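Local coordinates for protein dihydrodipicolinate synthase (Rhodopseudomonas palustris, PDB 3DZ1) that probably acts as a 4-hydroxy-tetrahydrodipicolinate synthase of the DapA family, a pyruvate-dependent TIM-barrel lyase of lysine biosynthesis, at residues 95-109 with 127-140. Sequence-based numbering, arbitrary orientation.
Sequences ARLSMDAGAAGVMIA and ATEAIGDDVPWVLQ
Arg96 reaches from its helix to Asp134 in the turn 132-135, the two side chains approaching from opposite directions. A bend at chi2 (-59°) swings the otherwise extended arginine across, and Arg96 NH1 donates in the guanidinium plane to the syn side of Asp134 OD1 (2.9 Å), a salt bridge with weak bonds from NH1 to OD2 and from NH2 to OD1. The Ile131-Gly132 peptide, where helix 117-131 ends, lies over one guanidinium face with Ile131 C above its centre, while Val135 CG2 packs obliquely against NH1. With an alanine here, the Asp134 carboxylate would probably lose its cationic mate and the turn be less firmly tied to helix 95-101.

One helical turn along, selenomethionine Met99 sets CE on Pro136 CD (3.6 Å) and CG on Val135 CG1. These helices flank neighbouring parallel strands of the TIM barrel, 105-108 and 137-140, linked by a beta-alpha-beta crossover through helix 117-131. Four backbone bonds zip the strands together. On the helix-facing side, Ile108 and Ile131 meet tip to tip through their CD1 atoms (3.9 Å), and Ile108 CD1 also sits 3.6 Å above one face of the Trp137 ring, towards its rim. On the opposite side of the sheet, selenomethionine Met107 lays CG against Val138 CB, and a bend at chi3 (75°) brings its CE to Gln140 OE1 (3.6 Å); Gln140 NE2 bonds to Glu171. Met107 also neighbours Met217, a predicted pyruvate-binding residue.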
# COMPACT_ATOMS: atom_id res chain seq x y z
N ALA A 95 -6.43 27.71 -6.80
CA ALA A 95 -6.67 28.38 -5.52
C ALA A 95 -6.87 29.88 -5.70
O ALA A 95 -7.85 30.44 -5.21
CB ALA A 95 -5.51 28.12 -4.58
N ARG A 96 -5.95 30.53 -6.41
CA ARG A 96 -6.03 31.97 -6.64
C ARG A 96 -7.26 32.33 -7.46
O ARG A 96 -7.92 33.34 -7.20
CB ARG A 96 -4.78 32.47 -7.36
CG ARG A 96 -3.50 32.36 -6.54
CD ARG A 96 -3.59 33.15 -5.25
NE ARG A 96 -2.28 33.38 -4.66
CZ ARG A 96 -2.08 33.86 -3.43
NH1 ARG A 96 -3.11 34.15 -2.65
NH2 ARG A 96 -0.84 34.04 -2.98
N LEU A 97 -7.57 31.51 -8.46
CA LEU A 97 -8.73 31.74 -9.32
C LEU A 97 -10.00 31.69 -8.49
O LEU A 97 -10.89 32.54 -8.62
CB LEU A 97 -8.78 30.68 -10.41
CG LEU A 97 -9.95 30.76 -11.40
CD1 LEU A 97 -9.52 30.21 -12.74
CD2 LEU A 97 -11.16 30.00 -10.86
N SER A 98 -10.08 30.67 -7.63
CA SER A 98 -11.24 30.48 -6.78
C SER A 98 -11.41 31.65 -5.81
O SER A 98 -12.52 32.13 -5.61
CB SER A 98 -11.10 29.17 -6.00
OG SER A 98 -11.02 28.07 -6.88
N MSE A 99 -10.31 32.09 -5.22
CA MSE A 99 -10.38 33.21 -4.28
C MSE A 99 -10.78 34.50 -5.00
O MSE A 99 -11.61 35.26 -4.48
CB MSE A 99 -9.04 33.39 -3.57
CG MSE A 99 -8.64 32.21 -2.67
SE MSE A 99 -10.00 31.68 -1.37
CE MSE A 99 -9.97 33.23 -0.22
N ASP A 100 -10.22 34.75 -6.18
CA ASP A 100 -10.58 35.96 -6.92
C ASP A 100 -12.06 35.92 -7.30
O ASP A 100 -12.71 36.96 -7.40
CB ASP A 100 -9.74 36.10 -8.19
CG ASP A 100 -8.29 36.43 -7.90
OD1 ASP A 100 -8.02 37.10 -6.88
OD2 ASP A 100 -7.41 36.02 -8.69
N ALA A 101 -12.58 34.72 -7.52
CA ALA A 101 -13.97 34.53 -7.89
C ALA A 101 -14.93 34.78 -6.73
O ALA A 101 -16.09 35.13 -6.94
CB ALA A 101 -14.17 33.12 -8.44
N GLY A 102 -14.44 34.58 -5.50
CA GLY A 102 -15.27 34.80 -4.33
C GLY A 102 -15.33 33.65 -3.35
O GLY A 102 -16.16 33.64 -2.43
N ALA A 103 -14.46 32.66 -3.52
CA ALA A 103 -14.44 31.51 -2.62
C ALA A 103 -14.08 31.94 -1.20
O ALA A 103 -13.38 32.95 -1.00
CB ALA A 103 -13.44 30.47 -3.12
N ALA A 104 -14.57 31.19 -0.22
CA ALA A 104 -14.28 31.49 1.18
C ALA A 104 -12.90 30.91 1.54
O ALA A 104 -12.22 31.42 2.44
CB ALA A 104 -15.34 30.88 2.07
N GLY A 105 -12.50 29.86 0.83
CA GLY A 105 -11.22 29.23 1.08
C GLY A 105 -11.07 27.97 0.25
O GLY A 105 -11.94 27.65 -0.56
N VAL A 106 -9.97 27.25 0.46
CA VAL A 106 -9.71 26.03 -0.30
C VAL A 106 -9.40 24.85 0.61
O VAL A 106 -9.06 25.02 1.78
CB VAL A 106 -8.54 26.23 -1.29
CG1 VAL A 106 -8.83 27.42 -2.20
CG2 VAL A 106 -7.24 26.44 -0.53
N MSE A 107 -9.51 23.64 0.07
CA MSE A 107 -9.23 22.43 0.84
C MSE A 107 -8.01 21.72 0.27
O MSE A 107 -7.85 21.63 -0.95
CB MSE A 107 -10.44 21.49 0.84
CG MSE A 107 -10.25 20.25 1.71
SE MSE A 107 -11.86 19.14 1.88
CE MSE A 107 -11.86 18.33 0.13
N ILE A 108 -7.14 21.24 1.15
CA ILE A 108 -5.94 20.55 0.71
C ILE A 108 -5.76 19.21 1.40
O ILE A 108 -5.75 19.12 2.64
CB ILE A 108 -4.66 21.39 0.97
CG1 ILE A 108 -4.82 22.79 0.37
CG2 ILE A 108 -3.45 20.71 0.34
CD1 ILE A 108 -3.67 23.73 0.71
N ALA A 109 -5.65 18.16 0.60
CA ALA A 109 -5.44 16.81 1.10
C ALA A 109 -4.00 16.46 0.76
O ALA A 109 -3.44 16.99 -0.21
CB ALA A 109 -6.39 15.83 0.42
N ALA A 127 2.81 23.49 0.45
CA ALA A 127 1.47 23.70 -0.10
C ALA A 127 0.99 25.13 0.17
O ALA A 127 0.47 25.78 -0.73
CB ALA A 127 0.49 22.69 0.49
N THR A 128 1.17 25.60 1.40
CA THR A 128 0.74 26.96 1.74
C THR A 128 1.60 28.01 1.04
O THR A 128 1.13 29.09 0.69
CB THR A 128 0.77 27.22 3.27
OG1 THR A 128 2.06 26.92 3.79
CG2 THR A 128 -0.28 26.37 3.97
N GLU A 129 2.88 27.68 0.84
CA GLU A 129 3.78 28.61 0.16
C GLU A 129 3.29 28.76 -1.27
O GLU A 129 3.39 29.83 -1.87
CB GLU A 129 5.21 28.06 0.18
CG GLU A 129 6.19 28.87 -0.65
CD GLU A 129 7.58 28.27 -0.64
OE1 GLU A 129 7.73 27.08 -1.01
OE2 GLU A 129 8.54 28.99 -0.26
N ALA A 130 2.74 27.67 -1.81
CA ALA A 130 2.23 27.64 -3.17
C ALA A 130 0.97 28.47 -3.39
O ALA A 130 0.92 29.28 -4.32
CB ALA A 130 1.97 26.20 -3.59
N ILE A 131 -0.04 28.28 -2.56
CA ILE A 131 -1.29 29.01 -2.70
C ILE A 131 -1.26 30.41 -2.10
O ILE A 131 -2.10 31.25 -2.42
CB ILE A 131 -2.48 28.26 -2.06
CG1 ILE A 131 -2.28 28.15 -0.55
CG2 ILE A 131 -2.63 26.88 -2.70
CD1 ILE A 131 -3.50 27.64 0.19
N GLY A 132 -0.29 30.66 -1.22
CA GLY A 132 -0.18 31.96 -0.57
C GLY A 132 -0.66 31.88 0.86
O GLY A 132 -1.70 31.27 1.13
N ASP A 133 0.08 32.48 1.78
CA ASP A 133 -0.29 32.44 3.20
C ASP A 133 -1.55 33.24 3.53
O ASP A 133 -2.05 33.20 4.65
CB ASP A 133 0.86 32.95 4.06
CG ASP A 133 2.12 32.13 3.89
OD1 ASP A 133 2.04 30.89 3.97
OD2 ASP A 133 3.20 32.73 3.68
N ASP A 134 -2.07 33.95 2.54
CA ASP A 134 -3.27 34.77 2.73
C ASP A 134 -4.55 34.00 2.43
O ASP A 134 -5.65 34.48 2.68
CB ASP A 134 -3.19 36.00 1.83
CG ASP A 134 -3.06 35.65 0.35
OD1 ASP A 134 -2.08 34.96 -0.01
OD2 ASP A 134 -3.92 36.06 -0.44
N VAL A 135 -4.40 32.79 1.89
CA VAL A 135 -5.55 31.98 1.53
C VAL A 135 -6.01 31.04 2.65
O VAL A 135 -5.26 30.15 3.07
CB VAL A 135 -5.25 31.14 0.27
CG1 VAL A 135 -6.46 30.29 -0.12
CG2 VAL A 135 -4.85 32.06 -0.88
N PRO A 136 -7.24 31.23 3.15
CA PRO A 136 -7.77 30.38 4.22
C PRO A 136 -7.89 28.97 3.66
O PRO A 136 -8.37 28.80 2.54
CB PRO A 136 -9.14 30.99 4.52
CG PRO A 136 -8.99 32.42 4.09
CD PRO A 136 -8.21 32.29 2.81
N TRP A 137 -7.47 27.96 4.41
CA TRP A 137 -7.59 26.61 3.88
C TRP A 137 -8.04 25.57 4.88
O TRP A 137 -8.01 25.79 6.10
CB TRP A 137 -6.29 26.17 3.19
CG TRP A 137 -5.10 26.09 4.09
CD1 TRP A 137 -4.37 27.12 4.60
CD2 TRP A 137 -4.47 24.89 4.55
NE1 TRP A 137 -3.32 26.64 5.36
CE2 TRP A 137 -3.36 25.27 5.34
CE3 TRP A 137 -4.73 23.52 4.37
CZ2 TRP A 137 -2.51 24.34 5.95
CZ3 TRP A 137 -3.89 22.59 4.97
CH2 TRP A 137 -2.79 23.01 5.76
N VAL A 138 -8.47 24.44 4.34
CA VAL A 138 -8.98 23.32 5.12
C VAL A 138 -8.09 22.09 4.96
O VAL A 138 -7.78 21.67 3.85
CB VAL A 138 -10.40 22.95 4.64
CG1 VAL A 138 -10.96 21.80 5.48
CG2 VAL A 138 -11.30 24.17 4.71
N LEU A 139 -7.68 21.53 6.10
CA LEU A 139 -6.83 20.34 6.10
C LEU A 139 -7.73 19.10 6.06
O LEU A 139 -8.53 18.88 6.97
CB LEU A 139 -5.98 20.31 7.37
CG LEU A 139 -5.10 19.07 7.59
CD1 LEU A 139 -4.12 18.91 6.43
CD2 LEU A 139 -4.35 19.20 8.91
N GLN A 140 -7.61 18.30 5.01
CA GLN A 140 -8.43 17.09 4.90
C GLN A 140 -7.68 15.87 5.45
O GLN A 140 -6.60 15.52 4.96
CB GLN A 140 -8.84 16.82 3.45
CG GLN A 140 -9.55 15.49 3.27
CD GLN A 140 -10.11 15.29 1.88
OE1 GLN A 140 -9.52 15.73 0.89
NE2 GLN A 140 -11.25 14.63 1.79